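Local coordinates for omega transaminase (Pseudomonas sp., PDB 5LHA), which catalyses amino-group transfer between amines and carbonyl compounds with a pyridoxal phosphate cofactor, here captured in its aminated pyridoxamine phosphate form, at residues Trp191-Pro196 with Glu380-Gly385; Ala362-Gln367 with Leu386-Asp391. All blocks are in the same frame, centred on the assembly; numbering follows the deposited sequence.

Interaction 1: Trp191-Pro196 with Glu380-Gly385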
ATOM      1  N   TRP A 191     -18.767 -21.337   9.471  1.00 30.89           N
ATOM      2  CA  TRP A 191     -18.959 -22.478   8.580  1.00 30.69           C
ATOM      3  C   TRP A 191     -18.915 -23.742   9.429  1.00 31.31           C
ATOM      4  O   TRP A 191     -17.867 -24.080   9.991  1.00 31.20           O
ATOM      5  CB  TRP A 191     -17.874 -22.497   7.506  1.00 31.60           C
ATOM      6  CG  TRP A 191     -18.046 -23.517   6.396  1.00 30.50           C
ATOM      7  CD1 TRP A 191     -19.152 -24.277   6.128  1.00 31.68           C
ATOM      8  CD2 TRP A 191     -17.070 -23.875   5.412  1.00 30.89           C
ATOM      9  NE1 TRP A 191     -18.923 -25.083   5.036  1.00 32.16           N
ATOM     10  CE2 TRP A 191     -17.652 -24.857   4.579  1.00 31.61           C
ATOM     11  CE3 TRP A 191     -15.758 -23.463   5.154  1.00 31.28           C
ATOM     12  CZ2 TRP A 191     -16.967 -25.430   3.508  1.00 32.62           C
ATOM     13  CZ3 TRP A 191     -15.078 -24.033   4.091  1.00 32.12           C
ATOM     14  CH2 TRP A 191     -15.685 -25.004   3.277  1.00 33.35           C
ATOM     15  N   LEU A 192     -20.059 -24.413   9.563  1.00 32.27           N
ATOM     16  CA  LEU A 192     -20.136 -25.563  10.461  1.00 34.66           C
ATOM     17  C   LEU A 192     -19.312 -26.741   9.943  1.00 36.26           C
ATOM     18  O   LEU A 192     -18.681 -27.460  10.729  1.00 38.21           O
ATOM     19  CB  LEU A 192     -21.596 -25.983  10.632  1.00 35.60           C
ATOM     20  CG  LEU A 192     -22.524 -25.108  11.468  1.00 36.29           C
ATOM     21  CD1 LEU A 192     -23.938 -25.178  10.900  1.00 38.03           C
ATOM     22  CD2 LEU A 192     -22.495 -25.579  12.906  1.00 37.53           C
ATOM     23  N   TYR A 193     -19.269 -26.929   8.622  1.00 34.81           N
ATOM     24  CA  TYR A 193     -18.590 -28.095   8.071  1.00 34.43           C
ATOM     25  C   TYR A 193     -17.071 -27.994   8.235  1.00 34.87           C
ATOM     26  O   TYR A 193     -16.408 -29.004   8.495  1.00 35.69           O
ATOM     27  CB  TYR A 193     -18.986 -28.291   6.603  1.00 32.45           C
ATOM     28  CG  TYR A 193     -18.724 -29.697   6.110  1.00 30.64           C
ATOM     29  CD1 TYR A 193     -19.381 -30.787   6.680  1.00 29.34           C
ATOM     30  CD2 TYR A 193     -17.794 -29.943   5.106  1.00 29.81           C
ATOM     31  CE1 TYR A 193     -19.131 -32.081   6.249  1.00 28.74           C
ATOM     32  CE2 TYR A 193     -17.543 -31.236   4.665  1.00 28.57           C
ATOM     33  CZ  TYR A 193     -18.211 -32.300   5.241  1.00 28.21           C
ATOM     34  OH  TYR A 193     -17.954 -33.586   4.813  1.00 27.37           O
ATOM     35  N   ARG A 194     -16.498 -26.796   8.076  1.00 32.74           N
ATOM     36  CA  ARG A 194     -15.053 -26.582   8.213  1.00 30.08           C
ATOM     37  C   ARG A 194     -14.816 -25.263   8.934  1.00 29.97           C
ATOM     38  O   ARG A 194     -15.127 -24.204   8.379  1.00 32.37           O
ATOM     39  CB  ARG A 194     -14.348 -26.562   6.854  1.00 28.02           C
ATOM     40  CG  ARG A 194     -14.382 -27.858   6.063  1.00 28.73           C
ATOM     41  CD  ARG A 194     -13.455 -27.773   4.857  1.00 29.57           C
ATOM     42  NE  ARG A 194     -13.528 -28.965   4.014  1.00 32.05           N
ATOM     43  CZ  ARG A 194     -14.457 -29.181   3.086  1.00 33.97           C
ATOM     44  NH1 ARG A 194     -15.410 -28.280   2.857  1.00 33.31           N
ATOM     45  NH2 ARG A 194     -14.427 -30.303   2.379  1.00 35.66           N
ATOM     46  N   ASN A 195     -14.245 -25.308  10.138  1.00 28.39           N
ATOM     47  CA  ASN A 195     -13.915 -24.093  10.876  1.00 25.83           C
ATOM     48  C   ASN A 195     -12.758 -24.391  11.820  1.00 25.68           C
ATOM     49  O   ASN A 195     -12.511 -25.554  12.153  1.00 26.80           O
ATOM     50  CB  ASN A 195     -15.135 -23.531  11.632  1.00 24.86           C
ATOM     51  CG  ASN A 195     -15.734 -24.512  12.624  1.00 21.69           C
ATOM     52  OD1 ASN A 195     -15.269 -24.632  13.756  1.00 27.37           O
ATOM     53  ND2 ASN A 195     -16.780 -25.214  12.202  1.00 21.80           N
ATOM     54  N   PRO A 196     -12.013 -23.362  12.242  1.00 22.61           N
ATOM     55  CA  PRO A 196     -10.829 -23.591  13.095  1.00 23.18           C
ATOM     56  C   PRO A 196     -11.088 -24.301  14.420  1.00 25.08           C
ATOM     57  O   PRO A 196     -10.136 -24.827  15.006  1.00 26.88           O
ATOM     58  CB  PRO A 196     -10.309 -22.167  13.350  1.00 23.54           C
ATOM     59  CG  PRO A 196     -10.771 -21.389  12.195  1.00 23.68           C
ATOM     60  CD  PRO A 196     -12.080 -21.974  11.753  1.00 21.18           C
ATOM     61  N   GLU A 380     -21.454 -33.419   2.764  1.00 30.32           N
ATOM     62  CA  GLU A 380     -22.743 -32.934   3.249  1.00 31.18           C
ATOM     63  C   GLU A 380     -23.423 -32.168   2.120  1.00 33.37           C
ATOM     64  O   GLU A 380     -22.804 -31.836   1.105  1.00 32.98           O
ATOM     65  CB  GLU A 380     -22.612 -32.035   4.487  1.00 29.66           C
ATOM     66  CG  GLU A 380     -22.049 -30.646   4.206  1.00 27.94           C
ATOM     67  CD  GLU A 380     -22.396 -29.633   5.301  1.00 25.75           C
ATOM     68  OE1 GLU A 380     -22.849 -30.039   6.392  1.00 24.76           O
ATOM     69  OE2 GLU A 380     -22.221 -28.424   5.068  1.00 23.45           O
ATOM     70  N   VAL A 381     -24.716 -31.903   2.302  1.00 36.23           N
ATOM     71  CA  VAL A 381     -25.491 -31.064   1.393  1.00 37.60           C
ATOM     72  C   VAL A 381     -26.148 -29.971   2.226  1.00 39.18           C
ATOM     73  O   VAL A 381     -26.914 -30.267   3.152  1.00 41.39           O
ATOM     74  CB  VAL A 381     -26.549 -31.872   0.620  1.00 38.92           C
ATOM     75  CG1 VAL A 381     -27.322 -30.969  -0.330  1.00 39.53           C
ATOM     76  CG2 VAL A 381     -25.891 -33.019  -0.143  1.00 39.58           C
ATOM     77  N   ARG A 382     -25.856 -28.715   1.893  1.00 38.64           N
ATOM     78  CA  ARG A 382     -26.355 -27.572   2.639  1.00 38.03           C
ATOM     79  C   ARG A 382     -26.972 -26.565   1.682  1.00 37.15           C
ATOM     80  O   ARG A 382     -26.694 -26.569   0.480  1.00 37.59           O
ATOM     81  CB  ARG A 382     -25.241 -26.891   3.435  1.00 39.87           C
ATOM     82  CG  ARG A 382     -23.935 -26.804   2.669  1.00 40.74           C
ATOM     83  CD  ARG A 382     -22.927 -25.914   3.358  1.00 41.86           C
ATOM     84  NE  ARG A 382     -21.778 -25.662   2.496  1.00 43.68           N
ATOM     85  CZ  ARG A 382     -20.776 -26.521   2.319  1.00 45.70           C
ATOM     86  NH1 ARG A 382     -20.770 -27.688   2.951  1.00 45.80           N
ATOM     87  NH2 ARG A 382     -19.771 -26.212   1.512  1.00 46.68           N
ATOM     88  N   GLY A 383     -27.804 -25.693   2.233  1.00 34.99           N
ATOM     89  CA  GLY A 383     -28.491 -24.727   1.408  1.00 33.74           C
ATOM     90  C   GLY A 383     -29.497 -23.931   2.203  1.00 31.96           C
ATOM     91  O   GLY A 383     -29.803 -24.232   3.359  1.00 31.60           O
ATOM     92  N   LYS A 384     -30.025 -22.905   1.538  1.00 31.09           N
ATOM     93  CA  LYS A 384     -31.082 -22.057   2.083  1.00 29.46           C
ATOM     94  C   LYS A 384     -31.802 -21.413   0.907  1.00 30.41           C
ATOM     95  O   LYS A 384     -31.158 -20.756   0.081  1.00 31.25           O
ATOM     96  CB  LYS A 384     -30.509 -21.002   3.022  1.00 29.27           C
ATOM     97  CG  LYS A 384     -31.570 -20.177   3.710  1.00 30.98           C
ATOM     98  CD  LYS A 384     -30.957 -19.161   4.637  1.00 32.78           C
ATOM     99  CE  LYS A 384     -32.016 -18.223   5.202  1.00 34.99           C
ATOM    100  NZ  LYS A 384     -32.834 -18.855   6.264  1.00 36.37           N
ATOM    101  N   GLY A 385     -33.118 -21.616   0.810  1.00 29.18           N
ATOM    102  CA  GLY A 385     -33.804 -21.232  -0.418  1.00 29.48           C
ATOM    103  C   GLY A 385     -33.309 -22.067  -1.586  1.00 27.64           C
ATOM    104  O   GLY A 385     -33.136 -23.287  -1.472  1.00 27.00           O
TER
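One face of the R382 guanidinium is met by NE1 of W191, which sits over its centre, 3.6 Å from CZ of R382. The two planes are 71° apart, so the indole is nearly upright on the guanidinium; CB of R194 covers a face of the indole. Next to it, E380 runs over one face of the Y193 ring. Its CG makes a CH-pi contact 3.9 Å from the Y193 ring centroid, and its carboxylate plane is turned 22° from the ring's, while NH1 of R194 reaches the ring's edge. With CG lodged between the backbone N and the carbonyl carbon (chi1 73°), the extended E380 chain brings OE2 within 2.7 Å of R382 NH1, nearly in the guanidinium plane. This salt bridge uses the anti lone pair of OE2, and D391 grips NH2 of the same arginine. Were E380 an alanine, the Y193 face would probably lose the cover of CG and the carboxylate, and R382 NH1 its carboxylate mate. Glutamate thus suits the place twice, by its methylenes and by its charge. The buried NE1 of W191 has no acceptor: against a cationic face, the indole offers contact rather than a hydrogen bond.

Interaction 2: Ala362-Gln367 with Leu386-Asp391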
ATOM      1  N   ALA A 362     -36.405 -26.094   0.253  1.00 43.36           N
ATOM      2  CA  ALA A 362     -36.441 -27.025   1.381  1.00 50.26           C
ATOM      3  C   ALA A 362     -36.756 -28.441   0.911  1.00 59.00           C
ATOM      4  O   ALA A 362     -36.066 -29.399   1.279  1.00 62.11           O
ATOM      5  CB  ALA A 362     -37.471 -26.558   2.414  1.00 49.09           C
ATOM      6  N   GLN A 363     -37.835 -28.592   0.143  1.00 66.45           N
ATOM      7  CA  GLN A 363     -38.162 -29.874  -0.470  1.00 68.59           C
ATOM      8  C   GLN A 363     -36.955 -30.457  -1.198  1.00 65.34           C
ATOM      9  O   GLN A 363     -36.588 -31.619  -0.989  1.00 66.23           O
ATOM     10  CB  GLN A 363     -39.367 -29.690  -1.404  1.00 72.81           C
ATOM     11  CG  GLN A 363     -39.774 -30.904  -2.245  1.00 77.65           C
ATOM     12  CD  GLN A 363     -40.769 -30.548  -3.359  1.00 80.09           C
ATOM     13  OE1 GLN A 363     -41.541 -29.590  -3.235  1.00 80.12           O
ATOM     14  NE2 GLN A 363     -40.755 -31.325  -4.445  1.00 81.05           N
ATOM     15  N   LEU A 364     -36.298 -29.646  -2.033  1.00 56.97           N
ATOM     16  CA  LEU A 364     -35.152 -30.144  -2.787  1.00 49.18           C
ATOM     17  C   LEU A 364     -34.019 -30.559  -1.855  1.00 43.66           C
ATOM     18  O   LEU A 364     -33.434 -31.638  -2.025  1.00 40.60           O
ATOM     19  CB  LEU A 364     -34.675 -29.074  -3.775  1.00 45.23           C
ATOM     20  CG  LEU A 364     -33.446 -29.353  -4.644  1.00 39.50           C
ATOM     21  CD1 LEU A 364     -33.637 -30.618  -5.479  1.00 38.63           C
ATOM     22  CD2 LEU A 364     -33.115 -28.167  -5.535  1.00 36.47           C
ATOM     23  N   LEU A 365     -33.712 -29.726  -0.850  1.00 40.00           N
ATOM     24  CA  LEU A 365     -32.649 -30.045   0.106  1.00 37.87           C
ATOM     25  C   LEU A 365     -32.951 -31.339   0.852  1.00 40.90           C
ATOM     26  O   LEU A 365     -32.066 -32.183   1.036  1.00 41.37           O
ATOM     27  CB  LEU A 365     -32.472 -28.885   1.093  1.00 34.48           C
ATOM     28  CG  LEU A 365     -31.372 -28.969   2.167  1.00 32.69           C
ATOM     29  CD1 LEU A 365     -29.990 -28.891   1.546  1.00 30.10           C
ATOM     30  CD2 LEU A 365     -31.540 -27.884   3.223  1.00 22.44           C
ATOM     31  N   GLU A 366     -34.206 -31.512   1.270  1.00 43.71           N
ATOM     32  CA  GLU A 366     -34.639 -32.741   1.927  1.00 48.02           C
ATOM     33  C   GLU A 366     -34.349 -33.959   1.063  1.00 47.11           C
ATOM     34  O   GLU A 366     -33.834 -34.973   1.547  1.00 47.13           O
ATOM     35  CB  GLU A 366     -36.141 -32.652   2.212  1.00 52.91           C
ATOM     36  CG  GLU A 366     -36.828 -33.970   2.564  1.00 57.90           C
ATOM     37  CD  GLU A 366     -38.360 -33.848   2.596  1.00 62.23           C
ATOM     38  OE1 GLU A 366     -38.875 -32.709   2.481  1.00 62.67           O
ATOM     39  OE2 GLU A 366     -39.049 -34.891   2.711  1.00 63.71           O
ATOM     40  N   GLN A 367     -34.684 -33.878  -0.225  1.00 44.49           N
ATOM     41  CA  GLN A 367     -34.525 -35.008  -1.130  1.00 43.03           C
ATOM     42  C   GLN A 367     -33.064 -35.348  -1.408  1.00 40.72           C
ATOM     43  O   GLN A 367     -32.777 -36.461  -1.863  1.00 38.73           O
ATOM     44  CB  GLN A 367     -35.250 -34.705  -2.442  1.00 42.55           C
ATOM     45  CG  GLN A 367     -36.757 -34.639  -2.309  1.00 41.32           C
ATOM     46  CD  GLN A 367     -37.440 -34.392  -3.638  1.00 40.50           C
ATOM     47  OE1 GLN A 367     -38.202 -33.435  -3.784  1.00 39.49           O
ATOM     48  NE2 GLN A 367     -37.165 -35.249  -4.621  1.00 40.65           N
ATOM     49  N   LEU A 386     -33.093 -21.423  -2.735  1.00 25.51           N
ATOM     50  CA  LEU A 386     -32.632 -22.124  -3.937  1.00 28.76           C
ATOM     51  C   LEU A 386     -31.156 -21.885  -4.235  1.00 30.30           C
ATOM     52  O   LEU A 386     -30.769 -21.751  -5.403  1.00 30.40           O
ATOM     53  CB  LEU A 386     -33.485 -21.750  -5.145  1.00 28.26           C
ATOM     54  CG  LEU A 386     -34.853 -22.428  -5.118  1.00 29.55           C
ATOM     55  CD1 LEU A 386     -35.778 -21.851  -6.185  1.00 29.89           C
ATOM     56  CD2 LEU A 386     -34.684 -23.937  -5.277  1.00 29.75           C
ATOM     57  N   MET A 387     -30.316 -21.830  -3.201  1.00 30.63           N
ATOM     58  CA  MET A 387     -28.872 -21.998  -3.326  1.00 28.28           C
ATOM     59  C   MET A 387     -28.450 -23.166  -2.443  1.00 27.51           C
ATOM     60  O   MET A 387     -28.752 -23.188  -1.245  1.00 24.90           O
ATOM     61  CB  MET A 387     -28.104 -20.724  -2.954  1.00 28.06           C
ATOM     62  CG  MET A 387     -28.454 -20.107  -1.614  1.00 28.08           C
ATOM     63  SD  MET A 387     -28.020 -18.356  -1.551  1.00 27.63           S
ATOM     64  CE  MET A 387     -26.269 -18.373  -1.886  1.00 27.19           C
ATOM     65  N   ILE A 388     -27.802 -24.157  -3.052  1.00 29.16           N
ATOM     66  CA  ILE A 388     -27.429 -25.397  -2.387  1.00 31.20           C
ATOM     67  C   ILE A 388     -26.047 -25.794  -2.883  1.00 32.70           C
ATOM     68  O   ILE A 388     -25.680 -25.518  -4.028  1.00 33.73           O
ATOM     69  CB  ILE A 388     -28.462 -26.518  -2.651  1.00 31.27           C
ATOM     70  CG1 ILE A 388     -29.771 -26.235  -1.910  1.00 30.24           C
ATOM     71  CG2 ILE A 388     -27.917 -27.883  -2.251  1.00 30.98           C
ATOM     72  CD1 ILE A 388     -30.941 -27.038  -2.419  1.00 31.02           C
ATOM     73  N   ALA A 389     -25.254 -26.402  -2.003  1.00 34.00           N
ATOM     74  CA  ALA A 389     -23.957 -26.937  -2.391  1.00 34.65           C
ATOM     75  C   ALA A 389     -23.797 -28.353  -1.863  1.00 34.21           C
ATOM     76  O   ALA A 389     -24.153 -28.651  -0.718  1.00 34.20           O
ATOM     77  CB  ALA A 389     -22.806 -26.074  -1.877  1.00 35.01           C
ATOM     78  N   LEU A 390     -23.258 -29.220  -2.711  1.00 34.91           N
ATOM     79  CA  LEU A 390     -22.861 -30.564  -2.322  1.00 33.78           C
ATOM     80  C   LEU A 390     -21.352 -30.548  -2.125  1.00 29.65           C
ATOM     81  O   LEU A 390     -20.607 -30.223  -3.052  1.00 27.63           O
ATOM     82  CB  LEU A 390     -23.276 -31.583  -3.384  1.00 35.02           C
ATOM     83  CG  LEU A 390     -24.767 -31.651  -3.755  1.00 35.92           C
ATOM     84  CD1 LEU A 390     -25.058 -30.751  -4.947  1.00 35.42           C
ATOM     85  CD2 LEU A 390     -25.209 -33.083  -4.055  1.00 36.68           C
ATOM     86  N   ASP A 391     -20.904 -30.842  -0.917  1.00 29.14           N
ATOM     87  CA  ASP A 391     -19.487 -30.738  -0.585  1.00 28.13           C
ATOM     88  C   ASP A 391     -18.820 -32.112  -0.712  1.00 29.27           C
ATOM     89  O   ASP A 391     -19.046 -33.007   0.110  1.00 28.25           O
ATOM     90  CB  ASP A 391     -19.312 -30.144   0.810  1.00 25.56           C
ATOM     91  CG  ASP A 391     -17.941 -29.554   1.006  1.00 25.11           C
ATOM     92  OD1 ASP A 391     -16.954 -30.174   0.540  1.00 27.66           O
ATOM     93  OD2 ASP A 391     -17.858 -28.444   1.585  1.00 22.60           O
TER
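I388 pushes its side chain against L364 and L365, joining helix 353-368 to the mixed beta sheet, built from both ends of the chain, of this fold type I aminotransferase. The contact is thus a helix packed on a sheet, in which strand 387-393 runs antiparallel to both its neighbours, 378-384 and 429-432. It turns on the I388 side chain. Its CG1 is anti to the carbonyl carbon and beside the backbone N (chi1 -71°), and CD1 continues the chain away from CA (chi2 163°), so the side chain is stretched to its full length toward the helix. A beta-branched residue suits a strand, and here the two branches divide the work: CD1 serves the helix, while CG2, anti to the backbone N, remains near the sheet. L364 answers with CG anti to its own N (chi1 178°), a common leucine conformation in helices. That first torsion sets CG over the contact, and the second turns CD2, rather than CD1, to I388: CD2 of L364 lies 4.0 Å from CD1 of I388, whereas CD1 of L364 is 5.4 Å from the same methyl. The two side chains cross obliquely, and L364 also touches V447 of helix 440-457, so it is packed by a second helix as well. L365 leaves the helix at a different angle. It offers I388 mainly its base and sends CD1 toward V381 of the adjoining strand. Leucine suits both places, being apolar and unbranched at CB, with a fork that can turn to fit what it meets. At the centre of the contact, CD1 of I388 rests against the helix backbone itself, 4.2 Å from N of L365 and 4.3 Å from CB of that residue.

In the fold
Strands 378-384 and 387-393 are consecutive in the chain and adjacent in one sheet, so interactions 1 and 2, with centres about 11 Å apart, share a frame. A probable backbone hydrogen bond joins R382 O to A389 N at 2.9 Å, and V381 CG1 packs on I388 CG2 at 3.7 Å. D391, at the end of 386-391, makes the polar link: R194 NH1 lies 2.8 Å from D391 OD2, the same oxygen that grips R382, so one carboxylate probably balances two nearby arginines. Neither interaction contains a residue of the pyridoxamine phosphate pocket, but R382 NE bonds G238 O, in the loop that leads on from pocket residue E231.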